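Local coordinates for protein cyclodipeptide synthase, BtCDPS (Bacillus thermoamylovorans, PDB 6ZTU) that probably joins two aminoacyl groups into a cyclic dipeptide, as members of the cyclodipeptide synthase family do with aminoacyl-tRNA substrates, at residues Y132-C143 and L206-I217. Sequence-based numbering, arbitrary orientation. Where two conformers were deposited one is given.
Sequences YFEKDEKFRKSC and LGEKIKNSEFYI
Lys138 reaches from helix 137-143 past CE1 of Phe215 to Glu214, a worked example of how one long side chain can serve an apolar and a charged neighbour in turn. Its CG lies anti to the backbone N (chi1 -177°), which sends the chain out over the loop that follows helix 206-211. CB begins near Phe215 CE1, CG comes closest to that atom at 3.7 Å, and CD stays beside it. CE comes nearest Glu214 OE1, at 3.4 Å, with Glu214 CB farther off. A bend at the last torsion (75°) brings NZ within 3.1 Å of Glu214 OE1 in a salt bridge. NZ meets that oxygen on the anti side, 34° out of the carboxylate plane, while Glu214 OE2 takes a nearly straight bond from Asn212 ND2. Were Glu214 replaced by an alanine, the Lys138 ammonium would probably lose this mate and Asn212 ND2 its acceptor. On the face of Phe215 opposite Glu214 CB, the edge of Phe139 is directed at the ring in a T-shaped pair, centroids 5.4 Å apart. Ile217 CG1 sits over one face of Phe139, toward the rim, in a CH-pi contact and also touches Tyr132 CD2 at 3.8 Å, whereas Tyr132 OH rests against Tyr216 CB. Leu206 CD1 packs on Ser142 CB. Asp136 shares out its carboxylate: OD1 accepts from Lys138 N at 2.9 Å, and OD2, at the edge of the Phe215 ring, takes one water shared with Glu214 O and another shared with Tyr216 N. Ile217 continues onto Asn128 and Val129 of helix 120-135, and Leu206 onto Met146. Roughly antiparallel, the two helices bring together the Asp N-cap that starts helix 137-157 and the Schellman motif, Ser213 at C-prime, that ends helix 205-211.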
ATOM      1  N   TYR A 132       8.907  15.348  -8.643  1.00 22.75           N
ATOM      2  CA  TYR A 132       9.360  15.899  -7.368  1.00 22.91           C
ATOM      3  C   TYR A 132      10.426  15.031  -6.712  1.00 24.12           C
ATOM      4  O   TYR A 132      11.248  15.553  -5.944  1.00 24.48           O
ATOM      5  CB  TYR A 132       8.149  16.137  -6.457  1.00 21.43           C
ATOM      6  CG  TYR A 132       7.392  17.367  -6.935  1.00 23.81           C
ATOM      7  CD1 TYR A 132       7.927  18.641  -6.755  1.00 26.82           C
ATOM      8  CD2 TYR A 132       6.197  17.253  -7.633  1.00 22.51           C
ATOM      9  CE1 TYR A 132       7.276  19.768  -7.232  1.00 26.41           C
ATOM     10  CE2 TYR A 132       5.538  18.382  -8.108  1.00 23.17           C
ATOM     11  CZ  TYR A 132       6.088  19.633  -7.898  1.00 27.14           C
ATOM     12  OH  TYR A 132       5.458  20.767  -8.359  1.00 29.78           O
ATOM     13  N   PHE A 133      10.459  13.725  -7.006  1.00 22.56           N
ATOM     14  CA  PHE A 133      11.575  12.913  -6.536  1.00 24.05           C
ATOM     15  C   PHE A 133      12.890  13.420  -7.116  1.00 24.42           C
ATOM     16  O   PHE A 133      13.923  13.416  -6.439  1.00 26.86           O
ATOM     17  CB  PHE A 133      11.369  11.441  -6.914  1.00 22.94           C
ATOM     18  CG  PHE A 133      12.494  10.541  -6.480  1.00 21.62           C
ATOM     19  CD1 PHE A 133      12.512  10.010  -5.210  1.00 22.27           C
ATOM     20  CD2 PHE A 133      13.546  10.249  -7.338  1.00 25.07           C
ATOM     21  CE1 PHE A 133      13.538   9.188  -4.788  1.00 24.57           C
ATOM     22  CE2 PHE A 133      14.584   9.423  -6.922  1.00 26.64           C
ATOM     23  CZ  PHE A 133      14.573   8.889  -5.649  1.00 25.42           C
ATOM     24  N   GLU A 134      12.867  13.844  -8.379  1.00 23.27           N
ATOM     25  CA  GLU A 134      14.062  14.364  -9.032  1.00 26.45           C
ATOM     26  C   GLU A 134      14.398  15.773  -8.560  1.00 28.57           C
ATOM     27  O   GLU A 134      15.572  16.083  -8.336  1.00 31.79           O
ATOM     28  CB  GLU A 134      13.876  14.372 -10.553  1.00 29.20           C
ATOM     29  CG  GLU A 134      13.770  13.011 -11.190  1.00 41.28           C
ATOM     30  CD  GLU A 134      13.659  13.103 -12.708  1.00 54.64           C
ATOM     31  OE1 GLU A 134      14.186  14.087 -13.286  1.00 58.31           O
ATOM     32  OE2 GLU A 134      13.033  12.204 -13.316  1.00 56.66           O
ATOM     33  N   LYS A 135      13.382  16.624  -8.372  1.00 25.15           N
ATOM     34  CA  LYS A 135      13.578  18.067  -8.254  1.00 25.82           C
ATOM     35  C   LYS A 135      13.481  18.605  -6.831  1.00 26.93           C
ATOM     36  O   LYS A 135      13.970  19.713  -6.583  1.00 28.80           O
ATOM     37  CB  LYS A 135      12.554  18.819  -9.120  1.00 26.49           C
ATOM     38  CG  LYS A 135      12.656  18.542 -10.624  1.00 28.53           C
ATOM     39  CD  LYS A 135      13.841  19.249 -11.248  1.00 35.79           C
ATOM     40  CE  LYS A 135      13.883  19.019 -12.752  1.00 41.90           C
ATOM     41  NZ  LYS A 135      14.988  19.786 -13.388  1.00 53.89           N
ATOM     42  N   ASP A 136      12.831  17.897  -5.906  1.00 24.03           N
ATOM     43  CA  ASP A 136      12.691  18.370  -4.522  1.00 24.65           C
ATOM     44  C   ASP A 136      13.474  17.429  -3.614  1.00 28.54           C
ATOM     45  O   ASP A 136      12.988  16.345  -3.280  1.00 24.32           O
ATOM     46  CB  ASP A 136      11.228  18.450  -4.082  1.00 21.45           C
ATOM     47  CG  ASP A 136      11.077  18.926  -2.626  1.00 23.48           C
ATOM     48  OD1 ASP A 136      12.097  19.207  -1.981  1.00 27.38           O
ATOM     49  OD2 ASP A 136       9.933  19.040  -2.134  1.00 25.96           O
ATOM     50  N   GLU A 137      14.661  17.872  -3.171  1.00 23.63           N
ATOM     51  CA  GLU A 137      15.497  17.032  -2.319  1.00 24.39           C
ATOM     52  C   GLU A 137      14.764  16.586  -1.062  1.00 22.81           C
ATOM     53  O   GLU A 137      15.031  15.495  -0.543  1.00 24.77           O
ATOM     54  CB  GLU A 137      16.776  17.781  -1.928  1.00 25.29           C
ATOM     55  CG  GLU A 137      17.764  16.931  -1.111  1.00 27.64           C
ATOM     56  CD  GLU A 137      17.435  16.905   0.369  1.00 32.12           C
ATOM     57  OE1 GLU A 137      16.723  17.826   0.829  1.00 31.67           O
ATOM     58  OE2 GLU A 137      17.852  15.950   1.066  1.00 34.57           O
ATOM     59  N   LYS A 138      13.866  17.423  -0.540  1.00 22.71           N
ATOM     60  CA  LYS A 138      13.119  17.065   0.663  1.00 22.25           C
ATOM     61  C   LYS A 138      12.166  15.910   0.388  1.00 20.50           C
ATOM     62  O   LYS A 138      12.075  14.964   1.179  1.00 22.32           O
ATOM     63  CB  LYS A 138      12.352  18.287   1.173  1.00 22.06           C
ATOM     64  CG  LYS A 138      11.587  18.094   2.470  1.00 22.43           C
ATOM     65  CD  LYS A 138      10.752  19.349   2.740  1.00 26.15           C
ATOM     66  CE  LYS A 138       9.764  19.153   3.868  1.00 27.76           C
ATOM     67  NZ  LYS A 138      10.433  19.156   5.201  1.00 27.45           N
ATOM     68  N   PHE A 139      11.468  15.960  -0.741  1.00 22.01           N
ATOM     69  CA  PHE A 139      10.588  14.857  -1.111  1.00 22.33           C
ATOM     70  C   PHE A 139      11.393  13.598  -1.437  1.00 22.34           C
ATOM     71  O   PHE A 139      11.025  12.488  -1.025  1.00 20.50           O
ATOM     72  CB  PHE A 139       9.732  15.278  -2.303  1.00 20.31           C
ATOM     73  CG  PHE A 139       8.707  14.265  -2.697  1.00 19.36           C
ATOM     74  CD1 PHE A 139       7.605  14.017  -1.883  1.00 22.20           C
ATOM     75  CD2 PHE A 139       8.841  13.560  -3.889  1.00 21.75           C
ATOM     76  CE1 PHE A 139       6.648  13.083  -2.255  1.00 23.55           C
ATOM     77  CE2 PHE A 139       7.875  12.616  -4.263  1.00 23.91           C
ATOM     78  CZ  PHE A 139       6.789  12.386  -3.443  1.00 22.84           C
ATOM     79  N   ARG A 140      12.498  13.773  -2.162  1.00 23.66           N
ATOM     80  CA  ARG A 140      13.388  12.651  -2.467  0.53 24.80           C
ATOM     81  C   ARG A 140      13.841  11.970  -1.188  1.00 24.41           C
ATOM     82  O   ARG A 140      13.820  10.731  -1.086  1.00 25.80           O
ATOM     83  CB  ARG A 140      14.579  13.177  -3.277  0.53 24.59           C
ATOM     84  CG  ARG A 140      15.532  12.147  -3.889  0.53 25.53           C
ATOM     85  CD  ARG A 140      16.645  12.924  -4.584  0.53 28.97           C
ATOM     86  NE  ARG A 140      17.661  12.113  -5.241  0.53 31.23           N
ATOM     87  CZ  ARG A 140      17.591  11.715  -6.508  0.53 32.64           C
ATOM     88  NH1 ARG A 140      16.541  12.030  -7.253  0.53 31.22           N
ATOM     89  NH2 ARG A 140      18.570  10.993  -7.029  0.53 35.11           N
ATOM     90  N   LYS A 141      14.242  12.753  -0.185  1.00 23.39           N
ATOM     91  CA  LYS A 141      14.693  12.190   1.078  1.00 23.26           C
ATOM     92  C   LYS A 141      13.600  11.351   1.736  1.00 25.67           C
ATOM     93  O   LYS A 141      13.872  10.256   2.241  1.00 24.05           O
ATOM     94  CB  LYS A 141      15.155  13.322   2.001  1.00 25.56           C
ATOM     95  CG  LYS A 141      15.812  12.890   3.291  1.00 27.47           C
ATOM     96  CD  LYS A 141      16.363  14.123   4.042  1.00 26.46           C
ATOM     97  CE  LYS A 141      17.016  13.737   5.378  1.00 31.13           C
ATOM     98  NZ  LYS A 141      16.044  13.203   6.372  1.00 33.01           N
ATOM     99  N   SER A 142      12.352  11.838   1.727  1.00 21.32           N
ATOM    100  CA  SER A 142      11.255  11.076   2.327  1.00 21.17           C
ATOM    101  C   SER A 142      10.973   9.792   1.557  1.00 21.47           C
ATOM    102  O   SER A 142      10.668   8.754   2.161  1.00 24.13           O
ATOM    103  CB  SER A 142       9.989  11.931   2.368  1.00 25.65           C
ATOM    104  OG  SER A 142      10.046  12.827   3.454  1.00 26.00           O
ATOM    105  N   CYS A 143      11.031   9.856   0.231  1.00 21.47           N
ATOM    106  CA  CYS A 143      10.824   8.641  -0.556  1.00 20.34           C
ATOM    107  C   CYS A 143      11.917   7.620  -0.281  1.00 23.44           C
ATOM    108  O   CYS A 143      11.634   6.427  -0.158  1.00 21.49           O
ATOM    109  CB  CYS A 143      10.776   8.955  -2.050  1.00 23.12           C
ATOM    110  SG  CYS A 143       9.318   9.914  -2.562  1.00 22.89           S
ATOM    111  N   LEU A 206       5.590   9.913   5.578  1.00 24.62           N
ATOM    112  CA  LEU A 206       5.522  10.878   4.491  1.00 23.95           C
ATOM    113  C   LEU A 206       4.123  11.461   4.376  1.00 24.18           C
ATOM    114  O   LEU A 206       3.962  12.650   4.075  1.00 24.32           O
ATOM    115  CB  LEU A 206       5.945  10.215   3.179  1.00 22.51           C
ATOM    116  CG  LEU A 206       5.717  10.986   1.890  1.00 26.78           C
ATOM    117  CD1 LEU A 206       6.337  12.376   1.940  1.00 26.98           C
ATOM    118  CD2 LEU A 206       6.297  10.174   0.734  1.00 24.61           C
ATOM    119  N   GLY A 207       3.098  10.641   4.635  1.00 23.28           N
ATOM    120  CA  GLY A 207       1.742  11.160   4.624  1.00 21.17           C
ATOM    121  C   GLY A 207       1.533  12.246   5.654  1.00 23.72           C
ATOM    122  O   GLY A 207       0.835  13.231   5.395  1.00 25.67           O
ATOM    123  N   GLU A 208       2.136  12.083   6.832  1.00 24.43           N
ATOM    124  CA  GLU A 208       2.063  13.132   7.846  1.00 24.27           C
ATOM    125  C   GLU A 208       2.648  14.431   7.320  1.00 24.41           C
ATOM    126  O   GLU A 208       2.078  15.508   7.527  1.00 29.03           O
ATOM    127  CB  GLU A 208       2.791  12.685   9.117  1.00 27.58           C
ATOM    128  CG  GLU A 208       2.156  11.485   9.794  1.00 29.32           C
ATOM    129  CD  GLU A 208       2.985  10.952  10.957  1.00 42.17           C
ATOM    130  OE1 GLU A 208       3.923  11.660  11.394  1.00 42.51           O
ATOM    131  OE2 GLU A 208       2.694   9.830  11.432  1.00 40.14           O
ATOM    132  N   LYS A 209       3.781  14.349   6.621  1.00 25.30           N
ATOM    133  CA  LYS A 209       4.390  15.559   6.086  1.00 26.75           C
ATOM    134  C   LYS A 209       3.544  16.157   4.974  1.00 25.08           C
ATOM    135  O   LYS A 209       3.400  17.376   4.884  1.00 27.54           O
ATOM    136  CB  LYS A 209       5.797  15.255   5.581  1.00 25.51           C
ATOM    137  CG  LYS A 209       6.716  14.702   6.646  1.00 31.96           C
ATOM    138  CD  LYS A 209       8.155  14.843   6.213  1.00 33.50           C
ATOM    139  CE  LYS A 209       9.107  14.412   7.318  1.00 41.77           C
ATOM    140  NZ  LYS A 209       9.193  12.934   7.365  1.00 44.32           N
ATOM    141  N   ILE A 210       3.005  15.313   4.093  1.00 25.81           N
ATOM    142  CA  ILE A 210       2.096  15.803   3.064  1.00 25.99           C
ATOM    143  C   ILE A 210       0.912  16.533   3.691  1.00 30.28           C
ATOM    144  O   ILE A 210       0.512  17.606   3.225  1.00 28.60           O
ATOM    145  CB  ILE A 210       1.652  14.633   2.167  1.00 25.69           C
ATOM    146  CG1 ILE A 210       2.855  14.119   1.364  1.00 25.18           C
ATOM    147  CG2 ILE A 210       0.529  15.060   1.228  1.00 27.68           C
ATOM    148  CD1 ILE A 210       2.575  12.845   0.576  1.00 25.33           C
ATOM    149  N   LYS A 211       0.347  15.981   4.771  1.00 28.11           N
ATOM    150  CA  LYS A 211      -0.803  16.611   5.416  1.00 29.82           C
ATOM    151  C   LYS A 211      -0.415  17.866   6.189  1.00 35.05           C
ATOM    152  O   LYS A 211      -1.288  18.677   6.531  1.00 36.08           O
ATOM    153  CB  LYS A 211      -1.484  15.607   6.344  1.00 30.33           C
ATOM    154  CG  LYS A 211      -2.404  14.633   5.629  1.00 27.54           C
ATOM    155  CD  LYS A 211      -3.564  15.389   4.976  1.00 30.37           C
ATOM    156  CE  LYS A 211      -4.483  14.457   4.223  1.00 31.82           C
ATOM    157  NZ  LYS A 211      -5.784  15.131   3.925  1.00 34.14           N
ATOM    158  N   ASN A 212       0.868  18.031   6.492  1.00 28.36           N
ATOM    159  CA  ASN A 212       1.399  19.253   7.067  1.00 31.80           C
ATOM    160  C   ASN A 212       1.740  20.292   6.002  1.00 33.00           C
ATOM    161  O   ASN A 212       2.385  21.294   6.325  1.00 31.97           O
ATOM    162  CB  ASN A 212       2.640  18.931   7.896  1.00 30.25           C
ATOM    163  CG  ASN A 212       2.910  19.964   8.963  1.00 38.76           C
ATOM    164  OD1 ASN A 212       1.983  20.495   9.580  1.00 38.50           O
ATOM    165  ND2 ASN A 212       4.185  20.263   9.184  1.00 38.22           N
ATOM    166  N   SER A 213       1.362  20.040   4.742  1.00 31.71           N
ATOM    167  CA  SER A 213       1.560  20.961   3.608  1.00 29.41           C
ATOM    168  C   SER A 213       3.036  21.260   3.347  1.00 31.74           C
ATOM    169  O   SER A 213       3.410  22.402   3.064  1.00 31.25           O
ATOM    170  CB  SER A 213       0.784  22.264   3.811  1.00 40.34           C
ATOM    171  OG  SER A 213      -0.542  21.998   4.215  1.00 40.17           O
ATOM    172  N   GLU A 214       3.880  20.232   3.431  1.00 27.28           N
ATOM    173  CA  GLU A 214       5.323  20.391   3.284  1.00 24.56           C
ATOM    174  C   GLU A 214       5.824  20.203   1.852  1.00 26.35           C
ATOM    175  O   GLU A 214       7.014  20.439   1.600  1.00 24.76           O
ATOM    176  CB  GLU A 214       6.046  19.429   4.234  1.00 27.40           C
ATOM    177  CG  GLU A 214       5.866  19.826   5.720  1.00 29.76           C
ATOM    178  CD  GLU A 214       6.570  18.896   6.679  1.00 34.66           C
ATOM    179  OE1 GLU A 214       7.621  18.328   6.308  1.00 38.08           O
ATOM    180  OE2 GLU A 214       6.077  18.735   7.814  1.00 33.93           O
ATOM    181  N   PHE A 215       4.960  19.809   0.911  1.00 25.03           N
ATOM    182  CA  PHE A 215       5.376  19.555  -0.462  1.00 22.14           C
ATOM    183  C   PHE A 215       4.342  20.086  -1.438  1.00 25.57           C
ATOM    184  O   PHE A 215       3.186  20.327  -1.083  1.00 25.43           O
ATOM    185  CB  PHE A 215       5.550  18.058  -0.758  1.00 22.99           C
ATOM    186  CG  PHE A 215       6.378  17.334   0.242  1.00 22.35           C
ATOM    187  CD1 PHE A 215       7.760  17.363   0.156  1.00 22.14           C
ATOM    188  CD2 PHE A 215       5.783  16.584   1.243  1.00 24.97           C
ATOM    189  CE1 PHE A 215       8.532  16.677   1.054  1.00 22.80           C
ATOM    190  CE2 PHE A 215       6.566  15.896   2.155  1.00 27.59           C
ATOM    191  CZ  PHE A 215       7.938  15.940   2.054  1.00 26.02           C
ATOM    192  N   TYR A 216       4.769  20.220  -2.695  1.00 25.08           N
ATOM    193  CA  TYR A 216       3.815  20.465  -3.761  1.00 26.82           C
ATOM    194  C   TYR A 216       3.046  19.203  -4.102  1.00 27.71           C
ATOM    195  O   TYR A 216       1.958  19.302  -4.672  1.00 33.66           O
ATOM    196  CB  TYR A 216       4.523  21.032  -4.989  1.00 26.11           C
ATOM    197  CG  TYR A 216       4.972  22.463  -4.762  1.00 25.56           C
ATOM    198  CD1 TYR A 216       4.058  23.444  -4.393  1.00 29.72           C
ATOM    199  CD2 TYR A 216       6.303  22.824  -4.903  1.00 25.84           C
ATOM    200  CE1 TYR A 216       4.460  24.749  -4.177  1.00 28.26           C
ATOM    201  CE2 TYR A 216       6.706  24.124  -4.693  1.00 25.74           C
ATOM    202  CZ  TYR A 216       5.781  25.077  -4.323  1.00 29.20           C
ATOM    203  OH  TYR A 216       6.168  26.385  -4.101  1.00 30.48           O
ATOM    204  N   ILE A 217       3.572  18.033  -3.729  1.00 26.70           N
ATOM    205  CA  ILE A 217       2.794  16.795  -3.760  1.00 30.79           C
ATOM    206  C   ILE A 217       1.704  16.864  -2.699  1.00 30.56           C
ATOM    207  O   ILE A 217       1.986  17.095  -1.517  1.00 28.34           O
ATOM    208  CB  ILE A 217       3.708  15.580  -3.518  1.00 27.48           C
ATOM    209  CG1 ILE A 217       4.620  15.324  -4.720  1.00 29.37           C
ATOM    210  CG2 ILE A 217       2.885  14.321  -3.170  1.00 28.31           C
ATOM    211  CD1 ILE A 217       3.970  14.531  -5.821  1.00 31.42           C
TER
HETATM  212  O   HOH W   1       8.910  20.876  -0.290  1.00 25.88           O
HETATM  213  O   HOH W   2       7.675  20.075  -3.316  1.00 28.31           O
HETATM  214  O   HOH W   3       9.160  11.061   5.723  1.00 28.03           O